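Local coordinates for protein putative tetR-family transcriptional regulator (Streptomyces coelicolor, PDB 3FIW) that probably binds DNA at regulatory sites as a TetR-family transcriptional regulator, most likely a repressor, at residues T32-L37 with R49-R54; A75-A80 with S124-D129. All coordinates share one frame; numbering follows the deposited sequence.

Contact 1: T32-L37 with R49-R54; sequences TEALDL and RRLAKR
Leu37 and Leu51 both carry CG anti to the backbone N (chi1 -175° and 172°), and from these torsions each leucine reaches over to the other's helix. They join helix 27-41 to helix 48-55 in the three-helix DNA-binding domain of the TetR family, where 48-55 is the first helix of the predicted helix-turn-helix motif. The local axes pass 9.9 Å apart and turn 109° from one another, so the two helices share a small crossing point rather than a long seam. The CA atoms of Ala34 and Leu51 come nearest, 6.1 Å apart. The branches of Leu51 divide the work: CD2 rests against Ala34 CB at 4.0 Å, whereas CD1 drops onto the helix backbone, 3.7 Å from Ala34 N, with Glu33 CB beside it. Val30, Leu62 and, from helix 69-79, Leu72 also touch this leucine. Leu37 divides its branches as well, CD2 lying against the backbone of helix 48-55, 3.7 Å from Leu51 N. Toward the partly exposed margin the apolar contact passes to an arginine, whose side chain, bent in mid-chain, crosses that of Leu37 at about a right angle: Leu37 CD1 stands over one face of the Arg54 guanidinium, displaced from the middle of the group and 3.5 Å from Arg54 NE.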
ATOM      1  N   THR A  32       6.027 -10.191  21.602  1.00 29.62           N
ATOM      2  CA  THR A  32       5.949 -11.445  20.861  1.00 31.05           C
ATOM      3  C   THR A  32       4.565 -12.018  21.004  1.00 30.87           C
ATOM      4  O   THR A  32       3.978 -12.538  20.042  1.00 30.54           O
ATOM      5  CB  THR A  32       7.019 -12.449  21.391  1.00 31.98           C
ATOM      6  OG1 THR A  32       8.319 -11.989  20.980  1.00 32.53           O
ATOM      7  CG2 THR A  32       6.788 -13.845  20.828  1.00 34.61           C
ATOM      8  N   GLU A  33       4.030 -11.877  22.211  1.00 30.10           N
ATOM      9  CA  GLU A  33       2.670 -12.274  22.504  1.00 30.20           C
ATOM     10  C   GLU A  33       1.620 -11.399  21.779  1.00 29.89           C
ATOM     11  O   GLU A  33       0.528 -11.874  21.435  1.00 29.36           O
ATOM     12  CB  GLU A  33       2.471 -12.250  24.012  1.00 30.92           C
ATOM     13  CG  GLU A  33       1.400 -13.214  24.492  1.00 34.88           C
ATOM     14  CD  GLU A  33       1.763 -14.697  24.333  1.00 38.23           C
ATOM     15  OE1 GLU A  33       2.937 -15.103  24.548  1.00 38.50           O
ATOM     16  OE2 GLU A  33       0.835 -15.455  23.994  1.00 41.37           O
ATOM     17  N   ALA A  34       1.979 -10.145  21.521  1.00 28.50           N
ATOM     18  CA  ALA A  34       1.089  -9.208  20.846  1.00 28.77           C
ATOM     19  C   ALA A  34       0.974  -9.561  19.360  1.00 28.39           C
ATOM     20  O   ALA A  34      -0.135  -9.576  18.769  1.00 28.63           O
ATOM     21  CB  ALA A  34       1.633  -7.797  21.035  1.00 27.07           C
ATOM     22  N   LEU A  35       2.129  -9.884  18.770  1.00 28.54           N
ATOM     23  CA  LEU A  35       2.215 -10.318  17.385  1.00 27.63           C
ATOM     24  C   LEU A  35       1.508 -11.654  17.159  1.00 28.53           C
ATOM     25  O   LEU A  35       0.902 -11.856  16.082  1.00 28.30           O
ATOM     26  CB  LEU A  35       3.663 -10.396  16.957  1.00 27.87           C
ATOM     27  CG  LEU A  35       4.420  -9.057  16.780  1.00 27.47           C
ATOM     28  CD1 LEU A  35       5.842  -9.314  16.359  1.00 26.48           C
ATOM     29  CD2 LEU A  35       3.745  -8.155  15.786  1.00 26.62           C
ATOM     30  N   ASP A  36       1.585 -12.554  18.144  1.00 28.01           N
ATOM     31  CA  ASP A  36       0.816 -13.784  18.101  1.00 29.49           C
ATOM     32  C   ASP A  36      -0.671 -13.527  18.193  1.00 29.83           C
ATOM     33  O   ASP A  36      -1.444 -14.164  17.464  1.00 31.15           O
ATOM     34  CB  ASP A  36       1.207 -14.759  19.209  1.00 29.68           C
ATOM     35  CG  ASP A  36       2.573 -15.401  18.977  1.00 33.14           C
ATOM     36  OD1 ASP A  36       3.225 -15.202  17.906  1.00 33.45           O
ATOM     37  OD2 ASP A  36       2.992 -16.121  19.905  1.00 37.75           O
ATOM     38  N   LEU A  37      -1.062 -12.606  19.077  1.00 30.12           N
ATOM     39  CA  LEU A  37      -2.444 -12.131  19.186  1.00 30.89           C
ATOM     40  C   LEU A  37      -2.962 -11.546  17.872  1.00 31.94           C
ATOM     41  O   LEU A  37      -4.110 -11.816  17.472  1.00 33.56           O
ATOM     42  CB  LEU A  37      -2.595 -11.084  20.305  1.00 30.71           C
ATOM     43  CG  LEU A  37      -4.048 -10.612  20.563  1.00 30.81           C
ATOM     44  CD1 LEU A  37      -4.896 -11.691  21.196  1.00 31.27           C
ATOM     45  CD2 LEU A  37      -4.080  -9.352  21.417  1.00 30.31           C
ATOM     46  N   ARG A  49      -6.325  -4.866  26.649  1.00 38.16           N
ATOM     47  CA  ARG A  49      -7.070  -5.777  27.490  1.00 39.12           C
ATOM     48  C   ARG A  49      -6.994  -7.224  26.974  1.00 38.06           C
ATOM     49  O   ARG A  49      -6.832  -8.163  27.758  1.00 38.69           O
ATOM     50  CB  ARG A  49      -8.490  -5.244  27.841  1.00 39.65           C
ATOM     51  CG  ARG A  49      -9.667  -5.846  27.151  1.00 43.42           C
ATOM     52  CD  ARG A  49     -10.446  -6.827  28.041  1.00 50.67           C
ATOM     53  NE  ARG A  49     -11.584  -7.404  27.305  1.00 57.31           N
ATOM     54  CZ  ARG A  49     -11.484  -8.282  26.293  1.00 60.33           C
ATOM     55  NH1 ARG A  49     -10.300  -8.735  25.884  1.00 61.32           N
ATOM     56  NH2 ARG A  49     -12.581  -8.727  25.682  1.00 62.80           N
ATOM     57  N   ARG A  50      -7.018  -7.398  25.662  1.00 36.56           N
ATOM     58  CA  ARG A  50      -7.000  -8.727  25.089  1.00 35.43           C
ATOM     59  C   ARG A  50      -5.609  -9.365  25.225  1.00 34.29           C
ATOM     60  O   ARG A  50      -5.491 -10.560  25.529  1.00 34.59           O
ATOM     61  CB  ARG A  50      -7.424  -8.631  23.623  1.00 36.63           C
ATOM     62  CG  ARG A  50      -8.367  -9.701  23.174  1.00 39.10           C
ATOM     63  CD  ARG A  50      -9.166  -9.166  22.023  1.00 46.65           C
ATOM     64  NE  ARG A  50     -10.232 -10.087  21.649  1.00 52.01           N
ATOM     65  CZ  ARG A  50     -11.171  -9.816  20.752  1.00 53.63           C
ATOM     66  NH1 ARG A  50     -11.175  -8.642  20.120  1.00 54.35           N
ATOM     67  NH2 ARG A  50     -12.099 -10.726  20.485  1.00 53.38           N
ATOM     68  N   LEU A  51      -4.559  -8.565  25.027  1.00 31.87           N
ATOM     69  CA  LEU A  51      -3.202  -9.003  25.245  1.00 30.01           C
ATOM     70  C   LEU A  51      -2.973  -9.399  26.708  1.00 30.18           C
ATOM     71  O   LEU A  51      -2.371 -10.449  26.983  1.00 29.41           O
ATOM     72  CB  LEU A  51      -2.210  -7.911  24.786  1.00 29.77           C
ATOM     73  CG  LEU A  51      -0.703  -8.013  25.065  1.00 27.97           C
ATOM     74  CD1 LEU A  51      -0.057  -9.245  24.446  1.00 24.80           C
ATOM     75  CD2 LEU A  51      -0.047  -6.762  24.553  1.00 27.18           C
ATOM     76  N   ALA A  52      -3.446  -8.559  27.639  1.00 29.93           N
ATOM     77  CA  ALA A  52      -3.327  -8.851  29.068  1.00 30.70           C
ATOM     78  C   ALA A  52      -3.860 -10.253  29.355  1.00 31.41           C
ATOM     79  O   ALA A  52      -3.216 -11.055  30.025  1.00 30.70           O
ATOM     80  CB  ALA A  52      -4.081  -7.832  29.895  1.00 30.32           C
ATOM     81  N   LYS A  53      -5.043 -10.523  28.825  1.00 32.49           N
ATOM     82  CA  LYS A  53      -5.753 -11.763  29.062  1.00 34.04           C
ATOM     83  C   LYS A  53      -5.011 -12.954  28.457  1.00 34.47           C
ATOM     84  O   LYS A  53      -4.869 -13.954  29.119  1.00 35.18           O
ATOM     85  CB  LYS A  53      -7.190 -11.600  28.552  1.00 34.25           C
ATOM     86  CG  LYS A  53      -7.810 -12.811  27.931  1.00 37.19           C
ATOM     87  CD  LYS A  53      -8.735 -13.526  28.899  1.00 42.94           C
ATOM     88  CE  LYS A  53      -9.621 -14.465  28.115  1.00 46.16           C
ATOM     89  NZ  LYS A  53      -9.897 -13.840  26.779  1.00 48.19           N
ATOM     90  N   ARG A  54      -4.529 -12.838  27.216  1.00 35.39           N
ATOM     91  CA  ARG A  54      -3.605 -13.831  26.611  1.00 36.51           C
ATOM     92  C   ARG A  54      -2.426 -14.160  27.522  1.00 35.78           C
ATOM     93  O   ARG A  54      -1.980 -15.300  27.579  1.00 35.05           O
ATOM     94  CB  ARG A  54      -3.046 -13.353  25.243  1.00 37.00           C
ATOM     95  CG  ARG A  54      -3.700 -13.964  23.963  1.00 41.63           C
ATOM     96  CD  ARG A  54      -5.130 -14.497  24.241  1.00 48.14           C
ATOM     97  NE  ARG A  54      -6.164 -14.172  23.237  1.00 51.55           N
ATOM     98  CZ  ARG A  54      -7.210 -13.348  23.448  1.00 52.48           C
ATOM     99  NH1 ARG A  54      -7.356 -12.726  24.615  1.00 50.07           N
ATOM    100  NH2 ARG A  54      -8.115 -13.135  22.481  1.00 51.49           N
TER

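Contact 2: A75-A80 with S124-D129; sequences AMAQAA and SRPTAD
Ala77 touches the loop 124-129 first, and its small methyl lets helix 69-79 come close to the loop backbone. Its CB meets the residue just past helix 117-123, lying 3.4 Å from Ser124 O and 3.8 Å from Ser124 CB. The same methyl also packs on the ring of Pro126, whose CG comes within 3.5 Å of Ala77 O; His121 of helix 117-123 and Met81, just past helix 69-79, also touch this proline. One residue further on, Gln78 adds paired polar bonds to the packing. Its CG is anti to the backbone N (chi1 -171°) and the chain bends at chi2, which carries the amide out to the loop and against Pro126, with OE1 3.4 Å from Pro126 CB. There the amide binds both backbone groups of one residue. Gln78 OE1 accepts from Thr127 N at 2.8 Å, the donor lying in the carbonyl plane on a lone pair. Gln78 NE2 donates to Thr127 O at 3.1 Å with a nearly straight N-H...O angle of 166°; the acceptor lies close to the amide plane, although the donor is tilted 26° from the plane of the Thr127 carbonyl. Two bonds from one amide fix its rotation as well as its position. A leucine here would probably leave Thr127 N and O without these partners and let the loop shift against the helix. This two-bond pairing of a side-chain amide with an extended backbone residue joins the helix linking the DNA-binding domain of a TetR-type regulator to the all-helical C-terminal domain.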
ATOM      1  N   ALA A  75       5.753  -0.592  18.647  1.00 30.62           N
ATOM      2  CA  ALA A  75       6.564  -1.707  19.087  1.00 29.26           C
ATOM      3  C   ALA A  75       6.324  -2.992  18.321  1.00 28.69           C
ATOM      4  O   ALA A  75       7.285  -3.689  18.026  1.00 27.09           O
ATOM      5  CB  ALA A  75       6.391  -1.964  20.589  1.00 28.75           C
HETATM    6  N   MSE A  76       5.055  -3.332  18.062  1.00 28.85           N
HETATM    7  CA  MSE A  76       4.739  -4.511  17.274  1.00 28.46           C
HETATM    8  C   MSE A  76       5.284  -4.367  15.848  1.00 30.00           C
HETATM    9  O   MSE A  76       5.850  -5.313  15.311  1.00 30.35           O
HETATM   10  CB  MSE A  76       3.229  -4.744  17.256  1.00 29.36           C
HETATM   11  CG  MSE A  76       2.636  -5.250  18.581  1.00 24.95           C
HETATM   12 SE   MSE A  76       0.743  -5.043  18.623  0.70 29.53          SE
HETATM   13  CE  MSE A  76       0.267  -6.180  17.091  1.00 23.74           C
ATOM     14  N   ALA A  77       5.147  -3.169  15.256  1.00 29.74           N
ATOM     15  CA  ALA A  77       5.554  -2.926  13.865  1.00 29.04           C
ATOM     16  C   ALA A  77       7.087  -3.063  13.702  1.00 30.06           C
ATOM     17  O   ALA A  77       7.561  -3.617  12.700  1.00 29.32           O
ATOM     18  CB  ALA A  77       5.075  -1.549  13.391  1.00 27.72           C
ATOM     19  N   GLN A  78       7.826  -2.563  14.699  1.00 29.80           N
ATOM     20  CA  GLN A  78       9.250  -2.623  14.697  1.00 31.55           C
ATOM     21  C   GLN A  78       9.721  -4.074  14.837  1.00 31.41           C
ATOM     22  O   GLN A  78      10.574  -4.515  14.059  1.00 32.11           O
ATOM     23  CB  GLN A  78       9.849  -1.732  15.798  1.00 32.41           C
ATOM     24  CG  GLN A  78      11.406  -1.604  15.691  1.00 35.06           C
ATOM     25  CD  GLN A  78      11.825  -0.666  14.538  1.00 40.97           C
ATOM     26  OE1 GLN A  78      11.176   0.349  14.298  1.00 47.11           O
ATOM     27  NE2 GLN A  78      12.890  -0.996  13.844  1.00 40.67           N
ATOM     28  N   ALA A  79       9.191  -4.807  15.830  1.00 31.77           N
ATOM     29  CA  ALA A  79       9.540  -6.242  16.048  1.00 30.82           C
ATOM     30  C   ALA A  79       9.199  -7.075  14.803  1.00 31.65           C
ATOM     31  O   ALA A  79       9.880  -8.033  14.485  1.00 32.90           O
ATOM     32  CB  ALA A  79       8.808  -6.761  17.240  1.00 29.55           C
ATOM     33  N   ALA A  80       8.112  -6.716  14.103  1.00 32.17           N
ATOM     34  CA  ALA A  80       7.652  -7.439  12.875  1.00 31.39           C
ATOM     35  C   ALA A  80       8.702  -7.463  11.738  1.00 31.21           C
ATOM     36  O   ALA A  80       8.627  -8.307  10.823  1.00 31.00           O
ATOM     37  CB  ALA A  80       6.364  -6.843  12.373  1.00 30.12           C
ATOM     38  N   SER A 124       2.189   2.220  11.648  1.00 40.14           N
ATOM     39  CA  SER A 124       3.202   2.632  12.607  1.00 42.17           C
ATOM     40  C   SER A 124       4.555   2.465  11.997  1.00 43.81           C
ATOM     41  O   SER A 124       5.359   1.705  12.532  1.00 44.12           O
ATOM     42  CB  SER A 124       3.188   1.729  13.844  1.00 41.10           C
ATOM     43  OG  SER A 124       1.896   1.471  14.301  1.00 40.35           O
ATOM     44  N   ARG A 125       4.803   3.141  10.887  1.00 45.96           N
ATOM     45  CA  ARG A 125       6.096   3.060  10.177  1.00 48.44           C
ATOM     46  C   ARG A 125       7.334   2.879  11.066  1.00 48.77           C
ATOM     47  O   ARG A 125       7.762   3.826  11.737  1.00 49.33           O
ATOM     48  CB  ARG A 125       6.263   4.258   9.249  1.00 49.07           C
ATOM     49  CG  ARG A 125       5.446   4.115   7.971  1.00 53.71           C
ATOM     50  CD  ARG A 125       4.994   5.443   7.355  1.00 56.71           C
ATOM     51  NE  ARG A 125       3.547   5.408   7.099  1.00 58.99           N
ATOM     52  CZ  ARG A 125       2.931   4.754   6.093  1.00 59.71           C
ATOM     53  NH1 ARG A 125       1.594   4.824   6.027  1.00 54.11           N
ATOM     54  NH2 ARG A 125       3.623   4.017   5.179  1.00 57.55           N
ATOM     55  N   PRO A 126       7.901   1.647  11.078  1.00 49.63           N
ATOM     56  CA  PRO A 126       9.126   1.279  11.830  1.00 49.82           C
ATOM     57  C   PRO A 126      10.300   2.105  11.363  1.00 50.68           C
ATOM     58  O   PRO A 126      10.300   2.592  10.229  1.00 50.67           O
ATOM     59  CB  PRO A 126       9.380  -0.174  11.421  1.00 48.96           C
ATOM     60  CG  PRO A 126       8.110  -0.677  10.935  1.00 49.20           C
ATOM     61  CD  PRO A 126       7.366   0.495  10.329  1.00 49.19           C
ATOM     62  N   THR A 127      11.315   2.255  12.205  1.00 52.02           N
ATOM     63  CA  THR A 127      12.484   3.034  11.788  1.00 53.42           C
ATOM     64  C   THR A 127      13.538   2.087  11.201  1.00 54.10           C
ATOM     65  O   THR A 127      13.974   1.147  11.867  1.00 54.33           O
ATOM     66  CB  THR A 127      13.029   3.895  12.947  1.00 53.78           C
ATOM     67  OG1 THR A 127      13.743   3.067  13.872  1.00 53.92           O
ATOM     68  CG2 THR A 127      11.851   4.650  13.689  1.00 53.79           C
ATOM     69  N   ALA A 128      13.904   2.312   9.942  1.00 54.76           N
ATOM     70  CA  ALA A 128      14.889   1.474   9.262  1.00 55.55           C
ATOM     71  C   ALA A 128      16.304   1.604   9.852  1.00 56.24           C
ATOM     72  O   ALA A 128      16.717   2.682  10.317  1.00 56.92           O
ATOM     73  CB  ALA A 128      14.905   1.773   7.763  1.00 55.72           C
ATOM     74  N   ASP A 129      17.034   0.492   9.843  1.00 56.29           N
ATOM     75  CA  ASP A 129      18.427   0.456  10.297  1.00 56.78           C
ATOM     76  C   ASP A 129      19.320   1.238   9.299  1.00 56.07           C
ATOM     77  O   ASP A 129      19.626   0.748   8.220  1.00 56.34           O
ATOM     78  CB  ASP A 129      18.842  -1.015  10.442  1.00 56.75           C
ATOM     79  CG  ASP A 129      20.155  -1.203  11.151  1.00 58.68           C
ATOM     80  OD1 ASP A 129      21.028  -0.301  11.102  1.00 61.09           O
ATOM     81  OD2 ASP A 129      20.332  -2.297  11.733  1.00 59.02           O
TER

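Overall arrangement
The two contacts adjoin through neighbouring helices but serve different levels of the fold. Contact 1 is partly buried and lies within the DNA-binding domain, helix against helix; contact 2 is nearer the middle of the chain yet at the surface, where a helix meets a loop of the C-terminal domain. Their chemistry follows: methyl packing, with an arginine face at the edge, in the first; a side-chain amide bonded to backbone beside alanine-proline packing in the second. With centres about 17 Å apart, they are joined through helices 27-41 and 69-79, where Ala34 CB lies 3.7 Å from Met76 CG. Thus helix 69-79 packs against the DNA-binding domain on one side while Ala77 and Gln78 hold the loop.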